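Local coordinates for protein IroE-like serine hydrolase (Shewanella oneidensis, PDB 3GFF) that probably hydrolyses ester bonds as a serine hydrolase of the alpha/beta-hydrolase superfamily, related to the esterase IroE, at residues K264-D269 and G285-R290; Q278-Q283 and E322-H327. One frame throughout, in Å; residues are numbered along the deposited sequence.

Contact 1 of 2, residues K264-D269 and G285-R290; sequences KDFAID and GVLSER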
loop_
_atom_site.group_PDB
_atom_site.type_symbol
_atom_site.label_atom_id
_atom_site.label_comp_id
_atom_site.label_asym_id
_atom_site.label_seq_id
_atom_site.Cartn_x
_atom_site.Cartn_y
_atom_site.Cartn_z
ATOM N N LYS A 264 -0.991 -6.407 -15.463
ATOM C CA LYS A 264 -1.707 -5.384 -16.183
ATOM C C LYS A 264 -2.554 -5.913 -17.340
ATOM O O LYS A 264 -3.756 -5.650 -17.422
ATOM C CB LYS A 264 -0.684 -4.358 -16.703
ATOM C CG LYS A 264 -1.266 -3.082 -17.313
ATOM C CD LYS A 264 -0.139 -2.087 -17.769
ATOM C CE LYS A 264 0.915 -1.828 -16.654
ATOM N NZ LYS A 264 1.774 -0.590 -16.788
ATOM N N ASP A 265 -1.934 -6.697 -18.220
ATOM C CA ASP A 265 -2.626 -7.155 -19.419
ATOM C C ASP A 265 -3.568 -8.355 -19.235
ATOM O O ASP A 265 -4.090 -8.862 -20.224
ATOM C CB ASP A 265 -1.593 -7.448 -20.499
ATOM C CG ASP A 265 -0.799 -6.244 -20.863
ATOM O OD1 ASP A 265 -1.352 -5.127 -20.899
ATOM O OD2 ASP A 265 0.407 -6.405 -21.126
ATOM N N PHE A 266 -3.781 -8.783 -17.984
ATOM C CA PHE A 266 -4.629 -9.956 -17.657
ATOM C C PHE A 266 -6.089 -9.607 -17.553
ATOM O O PHE A 266 -6.947 -10.502 -17.595
ATOM C CB PHE A 266 -4.222 -10.588 -16.320
ATOM C CG PHE A 266 -2.942 -11.368 -16.359
ATOM C CD1 PHE A 266 -1.741 -10.771 -16.718
ATOM C CD2 PHE A 266 -2.922 -12.694 -15.958
ATOM C CE1 PHE A 266 -0.578 -11.481 -16.723
ATOM C CE2 PHE A 266 -1.745 -13.409 -15.941
ATOM C CZ PHE A 266 -0.564 -12.796 -16.317
ATOM N N ALA A 267 -6.356 -8.313 -17.361
ATOM C CA ALA A 267 -7.718 -7.766 -17.266
ATOM C C ALA A 267 -8.498 -7.898 -18.586
ATOM O O ALA A 267 -7.971 -7.677 -19.670
ATOM C CB ALA A 267 -7.657 -6.267 -16.821
ATOM N N ILE A 268 -9.761 -8.273 -18.467
ATOM C CA ILE A 268 -10.668 -8.447 -19.602
ATOM C C ILE A 268 -11.744 -7.371 -19.450
ATOM O O ILE A 268 -12.502 -7.372 -18.468
ATOM C CB ILE A 268 -11.311 -9.860 -19.584
ATOM C CG1 ILE A 268 -10.253 -10.946 -19.831
ATOM C CG2 ILE A 268 -12.407 -9.995 -20.622
ATOM C CD1 ILE A 268 -10.792 -12.386 -19.584
ATOM N N ASP A 269 -11.792 -6.441 -20.396
ATOM C CA ASP A 269 -12.780 -5.362 -20.388
ATOM C C ASP A 269 -13.944 -5.778 -21.273
ATOM O O ASP A 269 -13.849 -5.724 -22.510
ATOM C CB ASP A 269 -12.127 -4.098 -20.930
ATOM C CG ASP A 269 -12.950 -2.855 -20.708
ATOM O OD1 ASP A 269 -14.170 -2.924 -20.416
ATOM O OD2 ASP A 269 -12.345 -1.784 -20.829
ATOM N N GLY A 285 -2.843 -15.858 -25.308
ATOM C CA GLY A 285 -1.758 -16.421 -26.100
ATOM C C GLY A 285 -0.510 -15.557 -25.926
ATOM O O GLY A 285 0.579 -16.067 -25.731
ATOM N N VAL A 286 -0.690 -14.243 -25.949
ATOM C CA VAL A 286 0.403 -13.302 -25.778
ATOM C C VAL A 286 0.988 -13.433 -24.365
ATOM O O VAL A 286 2.219 -13.497 -24.214
ATOM C CB VAL A 286 -0.032 -11.838 -26.056
ATOM C CG1 VAL A 286 1.150 -10.842 -25.787
ATOM C CG2 VAL A 286 -0.574 -11.709 -27.491
ATOM N N LEU A 287 0.121 -13.509 -23.346
ATOM C CA LEU A 287 0.588 -13.683 -21.946
ATOM C C LEU A 287 1.384 -14.978 -21.816
ATOM O O LEU A 287 2.453 -15.004 -21.192
ATOM C CB LEU A 287 -0.579 -13.649 -20.935
ATOM C CG LEU A 287 -1.376 -12.333 -20.859
ATOM C CD1 LEU A 287 -2.530 -12.420 -19.884
ATOM C CD2 LEU A 287 -0.415 -11.216 -20.511
ATOM N N SER A 288 0.877 -16.047 -22.417
ATOM C CA SER A 288 1.574 -17.327 -22.396
ATOM C C SER A 288 2.983 -17.254 -23.012
ATOM O O SER A 288 3.935 -17.842 -22.482
ATOM C CB SER A 288 0.747 -18.400 -23.090
ATOM O OG SER A 288 -0.411 -18.666 -22.307
ATOM N N GLU A 289 3.097 -16.543 -24.134
ATOM C CA GLU A 289 4.362 -16.429 -24.803
ATOM C C GLU A 289 5.316 -15.563 -23.956
ATOM O O GLU A 289 6.525 -15.835 -23.918
ATOM C CB GLU A 289 4.146 -15.923 -26.244
ATOM C CG GLU A 289 3.271 -16.926 -27.059
ATOM C CD GLU A 289 3.143 -16.651 -28.576
ATOM O OE1 GLU A 289 3.137 -15.453 -28.992
ATOM O OE2 GLU A 289 3.001 -17.658 -29.346
ATOM N N ARG A 290 4.764 -14.574 -23.241
ATOM C CA ARG A 290 5.547 -13.650 -22.400
ATOM C C ARG A 290 6.103 -14.379 -21.159
ATOM O O ARG A 290 7.289 -14.249 -20.820
ATOM C CB ARG A 290 4.682 -12.446 -21.975
ATOM C CG ARG A 290 5.415 -11.310 -21.216
ATOM C CD ARG A 290 4.472 -10.265 -20.657
ATOM N NE ARG A 290 3.721 -9.600 -21.712
ATOM C CZ ARG A 290 2.661 -8.788 -21.541
ATOM N NH1 ARG A 290 2.189 -8.485 -20.330
ATOM N NH2 ARG A 290 2.072 -8.265 -22.606
#
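Arg290 and Asp265 form a salt bridge in which one carboxylate oxygen takes the whole grip. Both terminal nitrogens of the guanidinium point end-on at Asp265 OD2, with NH1 at 2.9 Å from it, and both hydrogen bonds are bent, at about 140°, as expected when two donors converge on one acceptor. The nitrogens come to the anti side of OD2, somewhat out of the carboxylate plane, while OD2 itself lies close to the plane of the guanidinium; the two flat groups are turned 73° apart. Arginine suits the place because its long chain, with CG anti to the backbone N (chi1 -173°) and a bend at chi3, carries the charge from the helix across to the loop. A methionine in its place would probably leave the Asp265 carboxylate without its cationic mate and weaken the tie between loop and helix.

Beneath the charged pair the contact is apolar. Leu287 sets CD1 over the centre of the Phe266 ring, 3.6 Å from the centroid, a CH-pi contact that uses the broad aromatic face. The other branch, CD2, reaches Phe266 CE1 at 3.8 Å and also lies over one face of the Arg290 guanidinium, toward its rim. A branched leucine thus serves ring and cation together, while its CD2 also meets Asp265 CB at 3.9 Å.

Phe263, at the end of helix 250-263, meets the Phe266 ring edge-to-face, and Val295 touches both Phe266 and Leu287. The contact therefore fastens the loop that follows helix 250-263 against the side of helix 277-291.

Contact 2 of 2, residues Q278-Q283 and E322-H327; sequences QQVIDQ and EGLRQH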
loop_
_atom_site.group_PDB
_atom_site.type_symbol
_atom_site.label_atom_id
_atom_site.label_comp_id
_atom_site.label_asym_id
_atom_site.label_seq_id
_atom_site.Cartn_x
_atom_site.Cartn_y
_atom_site.Cartn_z
ATOM N N GLN A 278 -12.429 -14.705 -29.215
ATOM C CA GLN A 278 -11.110 -14.759 -29.820
ATOM C C GLN A 278 -10.152 -13.688 -29.272
ATOM O O GLN A 278 -8.973 -13.976 -29.102
ATOM C CB GLN A 278 -11.214 -14.631 -31.347
ATOM C CG GLN A 278 -9.930 -15.041 -32.063
ATOM C CD GLN A 278 -9.627 -16.507 -31.878
ATOM O OE1 GLN A 278 -10.516 -17.346 -31.998
ATOM N NE2 GLN A 278 -8.376 -16.827 -31.583
ATOM N N GLN A 279 -10.651 -12.476 -28.998
ATOM C CA GLN A 279 -9.802 -11.389 -28.445
ATOM C C GLN A 279 -9.118 -11.813 -27.140
ATOM O O GLN A 279 -7.951 -11.490 -26.938
ATOM C CB GLN A 279 -10.578 -10.062 -28.237
ATOM N N VAL A 280 -9.845 -12.547 -26.286
ATOM C CA VAL A 280 -9.308 -13.068 -25.003
ATOM C C VAL A 280 -8.401 -14.286 -25.253
ATOM O O VAL A 280 -7.358 -14.401 -24.638
ATOM C CB VAL A 280 -10.427 -13.380 -23.938
ATOM C CG1 VAL A 280 -9.857 -14.081 -22.729
ATOM C CG2 VAL A 280 -11.147 -12.072 -23.505
ATOM N N ILE A 281 -8.782 -15.165 -26.173
ATOM C CA ILE A 281 -7.919 -16.289 -26.555
ATOM C C ILE A 281 -6.520 -15.765 -26.978
ATOM O O ILE A 281 -5.491 -16.229 -26.460
ATOM C CB ILE A 281 -8.581 -17.188 -27.648
ATOM C CG1 ILE A 281 -9.691 -18.040 -27.023
ATOM C CG2 ILE A 281 -7.579 -18.150 -28.266
ATOM C CD1 ILE A 281 -10.620 -18.712 -27.985
ATOM N N ASP A 282 -6.513 -14.771 -27.863
ATOM C CA ASP A 282 -5.287 -14.162 -28.388
ATOM C C ASP A 282 -4.516 -13.475 -27.260
ATOM O O ASP A 282 -3.293 -13.661 -27.130
ATOM C CB ASP A 282 -5.619 -13.146 -29.504
ATOM C CG ASP A 282 -6.264 -13.786 -30.759
ATOM O OD1 ASP A 282 -6.339 -15.028 -30.897
ATOM O OD2 ASP A 282 -6.680 -12.998 -31.645
ATOM N N GLN A 283 -5.248 -12.681 -26.467
ATOM C CA GLN A 283 -4.729 -11.974 -25.292
ATOM C C GLN A 283 -3.956 -12.934 -24.401
ATOM O O GLN A 283 -2.811 -12.662 -23.998
ATOM C CB GLN A 283 -5.898 -11.339 -24.497
ATOM C CG GLN A 283 -5.547 -10.766 -23.170
ATOM C CD GLN A 283 -6.759 -10.277 -22.390
ATOM O OE1 GLN A 283 -7.893 -10.596 -22.717
ATOM N NE2 GLN A 283 -6.512 -9.478 -21.357
ATOM N N GLU A 322 -19.240 -17.208 -21.274
ATOM C CA GLU A 322 -19.532 -18.646 -21.073
ATOM C C GLU A 322 -18.813 -19.479 -22.146
ATOM O O GLU A 322 -18.376 -20.604 -21.873
ATOM C CB GLU A 322 -21.047 -18.930 -21.085
ATOM N N GLY A 323 -18.697 -18.915 -23.356
ATOM C CA GLY A 323 -17.983 -19.554 -24.469
ATOM C C GLY A 323 -16.527 -19.653 -24.094
ATOM O O GLY A 323 -15.904 -20.701 -24.227
ATOM N N LEU A 324 -15.991 -18.536 -23.622
ATOM C CA LEU A 324 -14.647 -18.487 -23.073
ATOM C C LEU A 324 -14.517 -19.523 -21.970
ATOM O O LEU A 324 -13.574 -20.318 -21.971
ATOM C CB LEU A 324 -14.338 -17.076 -22.544
ATOM C CG LEU A 324 -13.515 -16.100 -23.407
ATOM C CD1 LEU A 324 -13.385 -16.559 -24.819
ATOM C CD2 LEU A 324 -14.045 -14.663 -23.335
ATOM N N ARG A 325 -15.471 -19.515 -21.043
ATOM C CA ARG A 325 -15.471 -20.445 -19.904
ATOM C C ARG A 325 -15.257 -21.892 -20.367
ATOM O O ARG A 325 -14.399 -22.578 -19.817
ATOM C CB ARG A 325 -16.775 -20.324 -19.091
ATOM N N GLN A 326 -16.010 -22.325 -21.385
ATOM C CA GLN A 326 -15.918 -23.692 -21.952
ATOM C C GLN A 326 -14.576 -24.000 -22.643
ATOM O O GLN A 326 -13.953 -25.032 -22.383
ATOM C CB GLN A 326 -17.050 -23.931 -22.942
ATOM N N HIS A 327 -14.137 -23.103 -23.519
ATOM C CA HIS A 327 -12.858 -23.237 -24.213
ATOM C C HIS A 327 -11.699 -23.598 -23.266
ATOM O O HIS A 327 -10.880 -24.470 -23.569
ATOM C CB HIS A 327 -12.540 -21.929 -24.955
ATOM C CG HIS A 327 -11.244 -21.953 -25.710
ATOM N ND1 HIS A 327 -10.085 -21.378 -25.225
ATOM C CD2 HIS A 327 -10.923 -22.492 -26.909
ATOM C CE1 HIS A 327 -9.109 -21.554 -26.096
ATOM N NE2 HIS A 327 -9.592 -22.231 -27.126
#
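Helices 277-291 and 317-327 come closest, within these two segments, at Val280 and Leu324, whose CA atoms lie 7.8 Å apart. This is helix-to-helix packing in the all-helical C-terminal part of the chain, which follows the last strand of the alpha/beta-hydrolase sheet. No hydrogen bond crosses between the segments; two pairs of side chains make the contact.

In the first pair, Leu324 extends CD2 to the valine, meeting Val280 CB and, at 3.9 Å, Val280 CG2. The compact, branched valine presents a short, wide surface close to its own backbone, to which the longer leucine can reach across. Phe275, Ile268 and Pro297 also touch Val280, so the valine belongs to a small apolar cluster to which the leucine adds.

The second pair lies near the end of helix 317-327 and is more exposed. The first torsion of His327, near 180°, carries the imidazole toward the neighbouring helix, where it offers one face to Ile281. The flexible ethyl arm of the isoleucine suits this flat partner, since two successive carbons can lie against it: CG1 approaches His327 CE1 at 3.7 Å. On helix 277-291, Gln278 NE2 donates a nearly straight hydrogen bond (164°) to Asp282 OD1, one turn further on, linking two polar side chains beside the apolar patch.

His327 ND1 is buried by this contact and has no hydrogen-bonding partner in the model. The terminal carbon Ile281 CD1 sits 3.7 Å from the His327 ring centroid, only 7° off the ring normal.

In the fold
The two contacts share helix 277-291, with their centres about 12 Å apart. Along the chain their segments alternate: 264-269, 278-283, 285-290, then 322-327. The N-terminal part of the shared helix thus meets helix 317-327, and its later turns meet the loop after helix 250-263. Gln283 joins the two directly, its NE2 probably donating to the backbone O atoms of Asp265 and Ala267. Contact 2 lies farther from the chain's centre, about 27 Å against 17 Å for contact 1. Together they connect the helical C-terminal region, stepwise, to the alpha/beta-hydrolase body, whose likely Ser145-His247-Asp169 triad belongs to neither contact.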